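Heme-binding protein A / AI-2 binding protein A (Helicobacter pylori SS1, PDB 6OFQ) serves as the periplasmic substrate-binding protein of an ABC transporter, binding peptides such as STSA, probably for delivery to the membrane permease. Local coordinates at residues Ser288-Leu296 against Met335-Ile343; Trp344-Tyr353 against Glu481-His492. All coordinates share one frame; numbering follows the deposited sequence. Where two conformers were deposited one is given.

Contact 1: residues Ser288-Leu296 against Met335-Ile343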
loop_
_atom_site.group_PDB
_atom_site.type_symbol
_atom_site.label_atom_id
_atom_site.label_comp_id
_atom_site.label_asym_id
_atom_site.label_seq_id
_atom_site.Cartn_x
_atom_site.Cartn_y
_atom_site.Cartn_z
ATOM N N SER A 288 13.917 -10.392 -2.896
ATOM C CA SER A 288 14.670 -9.145 -2.840
ATOM C C SER A 288 14.442 -8.392 -1.541
ATOM O O SER A 288 13.638 -8.824 -0.730
ATOM C CB SER A 288 14.318 -8.265 -4.044
ATOM O OG SER A 288 12.982 -7.801 -3.979
ATOM N N ALA A 289 15.254 -7.377 -1.257
ATOM C CA ALA A 289 15.196 -6.780 0.062
ATOM C C ALA A 289 13.866 -6.223 0.514
ATOM O O ALA A 289 13.373 -6.343 1.658
ATOM C CB ALA A 289 16.192 -5.636 0.119
ATOM N N GLY A 290 13.251 -5.610 -0.475
ATOM C CA GLY A 290 11.836 -5.173 -0.314
ATOM C C GLY A 290 11.726 -3.688 0.047
ATOM O O GLY A 290 12.665 -3.031 0.506
ATOM N N LEU A 291 10.530 -3.152 -0.118
ATOM C CA LEU A 291 10.118 -1.784 0.256
ATOM C C LEU A 291 9.025 -1.834 1.329
ATOM O O LEU A 291 8.160 -0.958 1.415
ATOM C CB LEU A 291 9.663 -0.932 -0.911
ATOM C CG LEU A 291 10.803 -0.583 -1.860
ATOM C CD1 LEU A 291 10.289 -0.045 -3.171
ATOM C CD2 LEU A 291 11.522 0.618 -1.257
ATOM N N LEU A 292 9.120 -2.859 2.154
ATOM C CA LEU A 292 8.097 -3.221 3.143
ATOM C C LEU A 292 8.535 -2.957 4.561
ATOM O O LEU A 292 9.690 -3.178 4.930
ATOM C CB LEU A 292 7.862 -4.749 3.062
ATOM C CG LEU A 292 7.427 -5.297 1.702
ATOM C CD1 LEU A 292 7.765 -6.758 1.459
ATOM C CD2 LEU A 292 5.916 -5.126 1.664
ATOM N N ALA A 293 7.600 -2.577 5.426
ATOM C CA ALA A 293 7.836 -2.504 6.855
ATOM C C ALA A 293 6.648 -3.141 7.572
ATOM O O ALA A 293 5.511 -3.054 7.088
ATOM C CB ALA A 293 8.045 -1.082 7.350
ATOM N N SER A 294 6.914 -3.829 8.682
ATOM C CA SER A 294 5.901 -4.502 9.517
ATOM C C SER A 294 6.191 -4.164 10.970
ATOM O O SER A 294 7.313 -4.267 11.425
ATOM C CB SER A 294 6.023 -6.029 9.273
ATOM O OG SER A 294 5.030 -6.702 10.026
ATOM N N TRP A 295 5.127 -3.833 11.714
ATOM C CA TRP A 295 5.314 -3.289 13.089
ATOM C C TRP A 295 4.075 -3.563 13.923
ATOM O O TRP A 295 3.097 -4.102 13.413
ATOM C CB TRP A 295 5.712 -1.802 13.096
ATOM C CG TRP A 295 4.670 -0.856 12.593
ATOM C CD1 TRP A 295 3.724 -0.227 13.326
ATOM C CD2 TRP A 295 4.417 -0.499 11.238
ATOM N NE1 TRP A 295 2.934 0.562 12.525
ATOM C CE2 TRP A 295 3.341 0.426 11.227
ATOM C CE3 TRP A 295 5.020 -0.806 10.025
ATOM C CZ2 TRP A 295 2.853 0.987 10.056
ATOM C CZ3 TRP A 295 4.540 -0.259 8.881
ATOM C CH2 TRP A 295 3.450 0.610 8.896
ATOM N N LEU A 296 4.158 -3.224 15.182
ATOM C CA LEU A 296 3.007 -3.303 16.042
ATOM C C LEU A 296 2.524 -1.877 16.291
ATOM O O LEU A 296 3.292 -1.059 16.837
ATOM C CB LEU A 296 3.410 -4.067 17.286
ATOM C CG LEU A 296 2.324 -4.353 18.319
ATOM C CD1 LEU A 296 1.309 -5.378 17.813
ATOM C CD2 LEU A 296 2.943 -4.865 19.613
ATOM N N MET A 335 13.675 -4.134 11.995
ATOM C CA MET A 335 13.225 -2.771 11.759
ATOM C C MET A 335 13.749 -1.845 12.861
ATOM O O MET A 335 13.761 -2.183 14.057
ATOM C CB MET A 335 11.709 -2.763 11.666
ATOM C CG MET A 335 11.070 -1.409 11.396
ATOM S SD MET A 335 9.275 -1.620 11.281
ATOM C CE MET A 335 8.740 0.071 11.036
ATOM N N VAL A 336 14.210 -0.665 12.417
ATOM C CA VAL A 336 14.702 0.397 13.284
ATOM C C VAL A 336 13.877 1.661 13.043
ATOM O O VAL A 336 13.221 2.131 13.961
ATOM C CB VAL A 336 16.188 0.658 13.021
ATOM C CG1 VAL A 336 16.679 1.742 13.963
ATOM C CG2 VAL A 336 16.984 -0.639 13.282
ATOM N N ASN A 337 13.869 2.215 11.847
ATOM C CA ASN A 337 13.082 3.401 11.463
ATOM C C ASN A 337 11.765 3.006 10.824
ATOM O O ASN A 337 11.542 1.849 10.422
ATOM C CB ASN A 337 13.896 4.293 10.508
ATOM C CG ASN A 337 15.230 4.711 11.130
ATOM O OD1 ASN A 337 15.190 5.321 12.215
ATOM N ND2 ASN A 337 16.358 4.315 10.525
ATOM N N PRO A 338 10.850 3.966 10.629
ATOM C CA PRO A 338 9.526 3.594 10.095
ATOM C C PRO A 338 9.503 3.094 8.674
ATOM O O PRO A 338 8.511 2.502 8.287
ATOM C CB PRO A 338 8.695 4.851 10.203
ATOM C CG PRO A 338 9.372 5.603 11.321
ATOM C CD PRO A 338 10.850 5.344 11.165
ATOM N N PHE A 339 10.559 3.303 7.905
ATOM C CA PHE A 339 10.656 2.893 6.501
ATOM C C PHE A 339 11.962 2.131 6.276
ATOM O O PHE A 339 12.910 2.307 7.037
ATOM C CB PHE A 339 10.486 4.089 5.571
ATOM C CG PHE A 339 11.554 5.121 5.721
ATOM C CD1 PHE A 339 11.404 6.213 6.545
ATOM C CD2 PHE A 339 12.661 5.113 4.892
ATOM C CE1 PHE A 339 12.408 7.176 6.625
ATOM C CE2 PHE A 339 13.665 6.049 4.972
ATOM C CZ PHE A 339 13.532 7.123 5.793
ATOM N N PRO A 340 12.039 1.334 5.214
ATOM C CA PRO A 340 13.191 0.441 5.029
ATOM C C PRO A 340 14.395 1.164 4.423
ATOM O O PRO A 340 14.237 2.189 3.742
ATOM C CB PRO A 340 12.645 -0.649 4.122
ATOM C CG PRO A 340 11.589 0.032 3.315
ATOM C CD PRO A 340 10.931 0.967 4.321
ATOM N N PRO A 341 15.584 0.558 4.577
ATOM C CA PRO A 341 16.832 1.165 4.132
ATOM C C PRO A 341 17.035 1.150 2.622
ATOM O O PRO A 341 18.007 1.752 2.162
ATOM C CB PRO A 341 17.912 0.395 4.887
ATOM C CG PRO A 341 17.285 -0.839 5.279
ATOM C CD PRO A 341 15.833 -0.602 5.457
ATOM N N THR A 342 16.111 0.531 1.901
ATOM C CA THR A 342 16.056 0.655 0.436
ATOM C C THR A 342 15.583 2.041 -0.004
ATOM O O THR A 342 15.688 2.268 -1.196
ATOM C CB THR A 342 15.136 -0.421 -0.109
ATOM O OG1 THR A 342 13.978 -0.498 0.770
ATOM C CG2 THR A 342 15.841 -1.749 -0.070
ATOM N N ILE A 343 15.124 2.902 0.881
ATOM C CA ILE A 343 14.743 4.249 0.536
ATOM C C ILE A 343 15.813 5.185 1.104
ATOM O O ILE A 343 16.263 5.054 2.235
ATOM C CB ILE A 343 13.344 4.523 1.090
ATOM C CG1 ILE A 343 12.333 3.532 0.542
ATOM C CG2 ILE A 343 12.920 5.964 0.793
ATOM C CD1 ILE A 343 10.957 3.701 1.139
#

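Contact 2: residues Trp344-Tyr353 against Glu481-His492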
loop_
_atom_site.group_PDB
_atom_site.type_symbol
_atom_site.label_atom_id
_atom_site.label_comp_id
_atom_site.label_asym_id
_atom_site.label_seq_id
_atom_site.Cartn_x
_atom_site.Cartn_y
_atom_site.Cartn_z
ATOM N N TRP A 344 16.065 6.216 0.297
ATOM C CA TRP A 344 16.930 7.262 0.756
ATOM C C TRP A 344 16.451 7.977 2.010
ATOM O O TRP A 344 15.243 8.002 2.297
ATOM C CB TRP A 344 17.155 8.309 -0.333
ATOM C CG TRP A 344 15.945 9.133 -0.755
ATOM C CD1 TRP A 344 15.025 8.778 -1.692
ATOM C CD2 TRP A 344 15.485 10.353 -0.172
ATOM N NE1 TRP A 344 14.052 9.756 -1.810
ATOM C CE2 TRP A 344 14.325 10.733 -0.890
ATOM C CE3 TRP A 344 15.941 11.187 0.864
ATOM C CZ2 TRP A 344 13.620 11.891 -0.653
ATOM C CZ3 TRP A 344 15.197 12.378 1.074
ATOM C CH2 TRP A 344 14.055 12.673 0.375
ATOM N N GLY A 345 17.371 8.543 2.794
ATOM C CA GLY A 345 16.987 9.308 3.968
ATOM C C GLY A 345 16.885 8.511 5.252
ATOM O O GLY A 345 16.703 9.069 6.339
ATOM N N TYR A 346 17.085 7.196 5.176
ATOM C CA TYR A 346 17.062 6.301 6.309
ATOM C C TYR A 346 18.161 6.674 7.293
ATOM O O TYR A 346 19.290 6.983 6.863
ATOM C CB TYR A 346 17.317 4.874 5.855
ATOM C CG TYR A 346 17.239 3.766 6.872
ATOM C CD1 TYR A 346 18.347 3.352 7.616
ATOM C CD2 TYR A 346 16.065 3.078 7.056
ATOM C CE1 TYR A 346 18.306 2.319 8.508
ATOM C CE2 TYR A 346 15.965 2.071 8.021
ATOM C CZ TYR A 346 17.082 1.664 8.683
ATOM O OH TYR A 346 16.973 0.650 9.599
ATOM N N ASN A 347 17.828 6.700 8.586
ATOM C CA ASN A 347 18.773 7.146 9.571
ATOM C C ASN A 347 19.519 5.901 10.063
ATOM O O ASN A 347 19.059 5.156 10.941
ATOM C CB ASN A 347 18.068 7.874 10.716
ATOM C CG ASN A 347 19.042 8.564 11.641
ATOM O OD1 ASN A 347 20.146 8.040 11.812
ATOM N ND2 ASN A 347 18.681 9.679 12.246
ATOM N N TYR A 348 20.758 5.784 9.577
ATOM C CA TYR A 348 21.626 4.648 9.962
ATOM C C TYR A 348 22.278 4.848 11.311
ATOM O O TYR A 348 22.965 3.902 11.777
ATOM C CB TYR A 348 22.699 4.494 8.868
ATOM C CG TYR A 348 22.130 3.967 7.584
ATOM C CD1 TYR A 348 21.893 2.619 7.402
ATOM C CD2 TYR A 348 21.830 4.846 6.550
ATOM C CE1 TYR A 348 21.244 2.160 6.260
ATOM C CE2 TYR A 348 21.209 4.382 5.400
ATOM C CZ TYR A 348 20.976 3.022 5.236
ATOM O OH TYR A 348 20.295 2.629 4.089
ATOM N N ASN A 349 22.167 6.011 11.935
ATOM C CA ASN A 349 22.726 6.330 13.222
ATOM C C ASN A 349 21.886 5.940 14.413
ATOM O O ASN A 349 22.447 5.589 15.434
ATOM C CB ASN A 349 23.146 7.783 13.340
ATOM C CG ASN A 349 24.231 8.002 14.375
ATOM O OD1 ASN A 349 25.263 7.355 14.302
ATOM N ND2 ASN A 349 24.020 8.897 15.319
ATOM N N ILE A 350 20.598 5.680 14.208
ATOM C CA ILE A 350 19.754 5.301 15.323
ATOM C C ILE A 350 20.007 3.832 15.684
ATOM O O ILE A 350 20.100 2.965 14.810
ATOM C CB ILE A 350 18.300 5.522 14.911
ATOM C CG1 ILE A 350 18.075 7.033 14.775
ATOM C CG2 ILE A 350 17.291 4.967 15.912
ATOM C CD1 ILE A 350 16.737 7.442 14.287
ATOM N N LYS A 351 20.020 3.592 16.983
ATOM C CA LYS A 351 20.231 2.224 17.444
ATOM C C LYS A 351 18.874 1.653 17.844
ATOM O O LYS A 351 18.107 2.330 18.550
ATOM C CB LYS A 351 21.151 2.217 18.653
ATOM C CG LYS A 351 22.558 2.683 18.351
ATOM C CD LYS A 351 23.464 2.330 19.536
ATOM C CE LYS A 351 24.202 3.554 20.045
ATOM N NZ LYS A 351 25.212 3.977 19.035
ATOM N N PRO A 352 18.602 0.416 17.415
ATOM C CA PRO A 352 17.320 -0.170 17.806
ATOM C C PRO A 352 17.245 -0.300 19.329
ATOM O O PRO A 352 18.280 -0.444 19.981
ATOM C CB PRO A 352 17.310 -1.534 17.122
ATOM C CG PRO A 352 18.758 -1.828 16.981
ATOM C CD PRO A 352 19.419 -0.551 16.653
ATOM N N TYR A 353 16.044 -0.410 19.871
ATOM C CA TYR A 353 15.952 -0.560 21.319
ATOM C C TYR A 353 16.344 -2.000 21.653
ATOM O O TYR A 353 15.877 -2.939 21.036
ATOM C CB TYR A 353 14.555 -0.263 21.854
ATOM C CG TYR A 353 14.254 1.232 21.915
ATOM C CD1 TYR A 353 14.962 2.089 22.762
ATOM C CD2 TYR A 353 13.260 1.744 21.155
ATOM C CE1 TYR A 353 14.630 3.435 22.836
ATOM C CE2 TYR A 353 12.953 3.098 21.144
ATOM C CZ TYR A 353 13.646 3.944 22.013
ATOM O OH TYR A 353 13.443 5.310 22.152
ATOM N N GLU A 481 16.774 15.141 3.307
ATOM C CA GLU A 481 17.377 14.066 4.103
ATOM C C GLU A 481 17.715 14.593 5.495
ATOM O O GLU A 481 17.436 13.931 6.515
ATOM C CB GLU A 481 18.647 13.545 3.427
ATOM C CG GLU A 481 19.307 12.356 4.119
ATOM C CD GLU A 481 20.216 11.626 3.112
ATOM O OE1 GLU A 481 21.056 12.346 2.532
ATOM O OE2 GLU A 481 19.942 10.455 2.732
ATOM N N ALA A 482 18.307 15.790 5.586
ATOM C CA ALA A 482 18.647 16.293 6.919
ATOM C C ALA A 482 17.478 16.428 7.831
ATOM O O ALA A 482 17.487 16.056 9.009
ATOM C CB ALA A 482 19.435 17.605 6.797
ATOM N N LEU A 483 16.354 16.866 7.269
ATOM C CA LEU A 483 15.106 16.990 8.038
ATOM C C LEU A 483 14.531 15.614 8.400
ATOM O O LEU A 483 14.062 15.405 9.530
ATOM C CB LEU A 483 14.091 17.830 7.250
ATOM C CG LEU A 483 14.491 19.305 7.045
ATOM C CD1 LEU A 483 13.770 19.922 5.832
ATOM C CD2 LEU A 483 14.108 20.065 8.295
ATOM N N TYR A 484 14.580 14.690 7.446
ATOM C CA TYR A 484 14.043 13.369 7.755
ATOM C C TYR A 484 14.894 12.585 8.763
ATOM O O TYR A 484 14.339 11.862 9.613
ATOM C CB TYR A 484 13.872 12.515 6.499
ATOM C CG TYR A 484 12.743 12.971 5.606
ATOM C CD1 TYR A 484 11.502 13.245 6.164
ATOM C CD2 TYR A 484 12.908 13.083 4.254
ATOM C CE1 TYR A 484 10.429 13.637 5.341
ATOM C CE2 TYR A 484 11.871 13.519 3.461
ATOM C CZ TYR A 484 10.606 13.754 3.980
ATOM O OH TYR A 484 9.592 14.198 3.142
ATOM N N LEU A 485 16.202 12.853 8.792
ATOM C CA LEU A 485 17.059 12.241 9.806
ATOM C C LEU A 485 16.596 12.662 11.192
ATOM O O LEU A 485 16.507 11.845 12.129
ATOM C CB LEU A 485 18.527 12.541 9.539
ATOM C CG LEU A 485 19.185 11.911 8.343
ATOM C CD1 LEU A 485 20.574 12.445 8.031
ATOM C CD2 LEU A 485 19.273 10.412 8.440
ATOM N N LYS A 486 16.339 13.962 11.347
ATOM C CA LYS A 486 15.916 14.483 12.633
ATOM C C LYS A 486 14.531 13.937 12.966
ATOM O O LYS A 486 14.271 13.584 14.128
ATOM C CB LYS A 486 15.901 16.033 12.667
ATOM C CG LYS A 486 17.249 16.703 12.492
ATOM C CD LYS A 486 17.165 18.223 12.395
ATOM C CE LYS A 486 18.577 18.711 12.052
ATOM N NZ LYS A 486 18.455 20.070 11.454
ATOM N N ALA A 487 13.627 13.881 11.985
ATOM C CA ALA A 487 12.318 13.325 12.267
ATOM C C ALA A 487 12.418 11.893 12.820
ATOM O O ALA A 487 11.672 11.490 13.722
ATOM C CB ALA A 487 11.399 13.425 11.057
ATOM N N GLN A 488 13.294 11.071 12.250
ATOM C CA GLN A 488 13.471 9.693 12.693
ATOM C C GLN A 488 13.965 9.642 14.107
ATOM O O GLN A 488 13.594 8.743 14.847
ATOM C CB GLN A 488 14.362 8.973 11.701
ATOM C CG GLN A 488 13.652 8.592 10.427
ATOM C CD GLN A 488 14.608 8.153 9.341
ATOM O OE1 GLN A 488 15.012 6.993 9.289
ATOM N NE2 GLN A 488 15.103 9.122 8.595
ATOM N N GLU A 489 14.816 10.593 14.505
ATOM C CA GLU A 489 15.165 10.654 15.916
ATOM C C GLU A 489 14.004 10.844 16.875
ATOM O O GLU A 489 13.909 10.257 17.960
ATOM C CB GLU A 489 16.205 11.760 16.183
ATOM C CG GLU A 489 17.512 11.609 15.461
ATOM C CD GLU A 489 18.381 12.850 15.688
ATOM O OE1 GLU A 489 18.019 13.941 16.230
ATOM O OE2 GLU A 489 19.500 12.726 15.176
ATOM N N ILE A 490 13.120 11.766 16.499
ATOM C CA ILE A 490 11.977 12.147 17.353
ATOM C C ILE A 490 11.063 10.930 17.495
ATOM O O ILE A 490 10.648 10.600 18.618
ATOM C CB ILE A 490 11.223 13.382 16.829
ATOM C CG1 ILE A 490 12.162 14.613 16.938
ATOM C CG2 ILE A 490 9.935 13.591 17.609
ATOM C CD1 ILE A 490 11.524 15.789 16.280
ATOM N N ILE A 491 10.681 10.274 16.408
ATOM C CA ILE A 491 9.729 9.176 16.542
ATOM C C ILE A 491 10.394 7.996 17.268
ATOM O O ILE A 491 9.721 7.334 18.066
ATOM C CB ILE A 491 9.130 8.774 15.175
ATOM C CG1 ILE A 491 7.986 7.767 15.351
ATOM C CG2 ILE A 491 10.179 8.248 14.225
ATOM C CD1 ILE A 491 7.128 7.488 14.146
ATOM N N HIS A 492 11.678 7.750 17.075
ATOM C CA HIS A 492 12.389 6.777 17.893
ATOM C C HIS A 492 12.308 7.069 19.390
ATOM O O HIS A 492 12.011 6.195 20.217
ATOM C CB HIS A 492 13.824 6.644 17.469
ATOM C CG HIS A 492 14.615 5.680 18.287
ATOM N ND1 HIS A 492 14.573 4.310 18.122
ATOM C CD2 HIS A 492 15.528 5.924 19.248
ATOM C CE1 HIS A 492 15.456 3.761 18.932
ATOM N NE2 HIS A 492 16.089 4.717 19.583
HETATM O O HOH W 1 20.174 8.283 4.686
HETATM O O HOH W 2 20.528 10.748 14.034
#

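Contact 1: residues Ser288-Leu296 against Met335-Ile343
Met335 reaches across to strand 292-298 with a fully extended side chain, and each atom near its end has a partner there. Its CG stands anti to the backbone N (chi1 -179°), which carries the chain from CB through CG straight toward the strand. SD then comes within 3.3 Å of Ser294 O and lies beside Trp295 CB, while CE ends against both Ala293 CB (3.9 Å) and Trp295 CE3 (4.0 Å). A slim, unbranched thioether suits this slot, and the small methyl of Ala293 probably lets Pro338 O come close. Strand 292-298 belongs to a mixed sheet of a type II periplasmic binding protein, paired with strands 423-429 and 497-510; the loop 335-343 covers it, and Met335 also rests on Tyr497 and Pro499. Farther along, Pro340 lays its ring against the backbone, CG being 3.7 Å from Leu291 C. Pro340 also starts a type I beta turn ending at Ile343, closed by a bond from Ile343 N to Pro340 O. The turn presents Thr342, whose OG1 donates to Gly290 O at 2.9 Å, tilted 15° from the carbonyl plane. Gly290 has a positive phi at which a CB would be jammed against Ala289 O. Thr342 CG2 meets Ala289 CB. Leu291 CD2 touches Thr342 OG1 and lies 3.5 Å from Ile343 CG1, the Leu291 and Ile343 side chains crossing at about a right angle.

Contact 2: residues Trp344-Tyr353 against Glu481-His492
His492 sets its CG anti to the backbone N (chi1 179°), and Tyr353 swings its ring beside its own N (chi1 -77°), so that the two rings, arriving from opposite directions, lie face to face. Here an irregular loop, 344-353, runs along helix 477-494 of the periplasmic binding protein fold, and polar side chains from each side bond to the other's backbone. The rings form an offset stack, centroids 4.1 Å apart and planes only 6° from parallel. Ile350 CG2 covers the opposite face of the imidazole in a CH-pi contact, 3.6 Å from the ring centroid, so the flat histidine is sandwiched. Ile350 CD1 meanwhile rests on the helix backbone at Gln488.

Gln488 suits the middle of the interface because its amide both donates and accepts: NE2 gives a hydrogen bond to Gly345 O at 2.8 Å, and OE1 takes Asn347 N at 2.9 Å from above its carbonyl plane. A second bond, from NE2 to Tyr484 O, helps fix the amide's rotation. Asn347 answers from the loop, its ND2 donating to Leu485 O, which also accepts the helical Glu489 N from the opposite face. Asn347 OD1 accepts from Asn349 N in an Asx turn, so both ends of this amide are engaged. At the far end Trp344 packs obliquely on Tyr484, Trp344 CH2 lying 3.9 Å from Tyr484 CE2. Glu481 is salt-bridged through OE1 to Lys478, while Gly345 N gives OE2 a weak hydrogen bond, and OE2 also receives a bond from a water that donates to Tyr346 O. Gly345 has a positive phi at which a CB would jam against Trp344 O and crowd Trp344 CE3. At the tip of the stacked ring, Tyr353 OH donates to His492 O at 2.6 Å, approaching from above that carbonyl's plane.

The contacts follow one another along the chain: residues 335-343 and 344-353 are consecutive pieces of the single loop between strand 332-334 and helix 357-366. Their centres lie 13 Å apart, on the same side of the chain's centre. Contact 1 lays the first piece over strand 292-298 of the mixed sheet that contains strands 292-298 and 497-510, and contact 2, farther out, lays the second along helix 477-494; that helix leads into strand 497-510, the neighbour of 292-298. The two pieces also meet directly, with a probable hydrogen bond from Asn337 ND2 to Asn347 O. A long segment without regular structure is thereby anchored between sheet and helix.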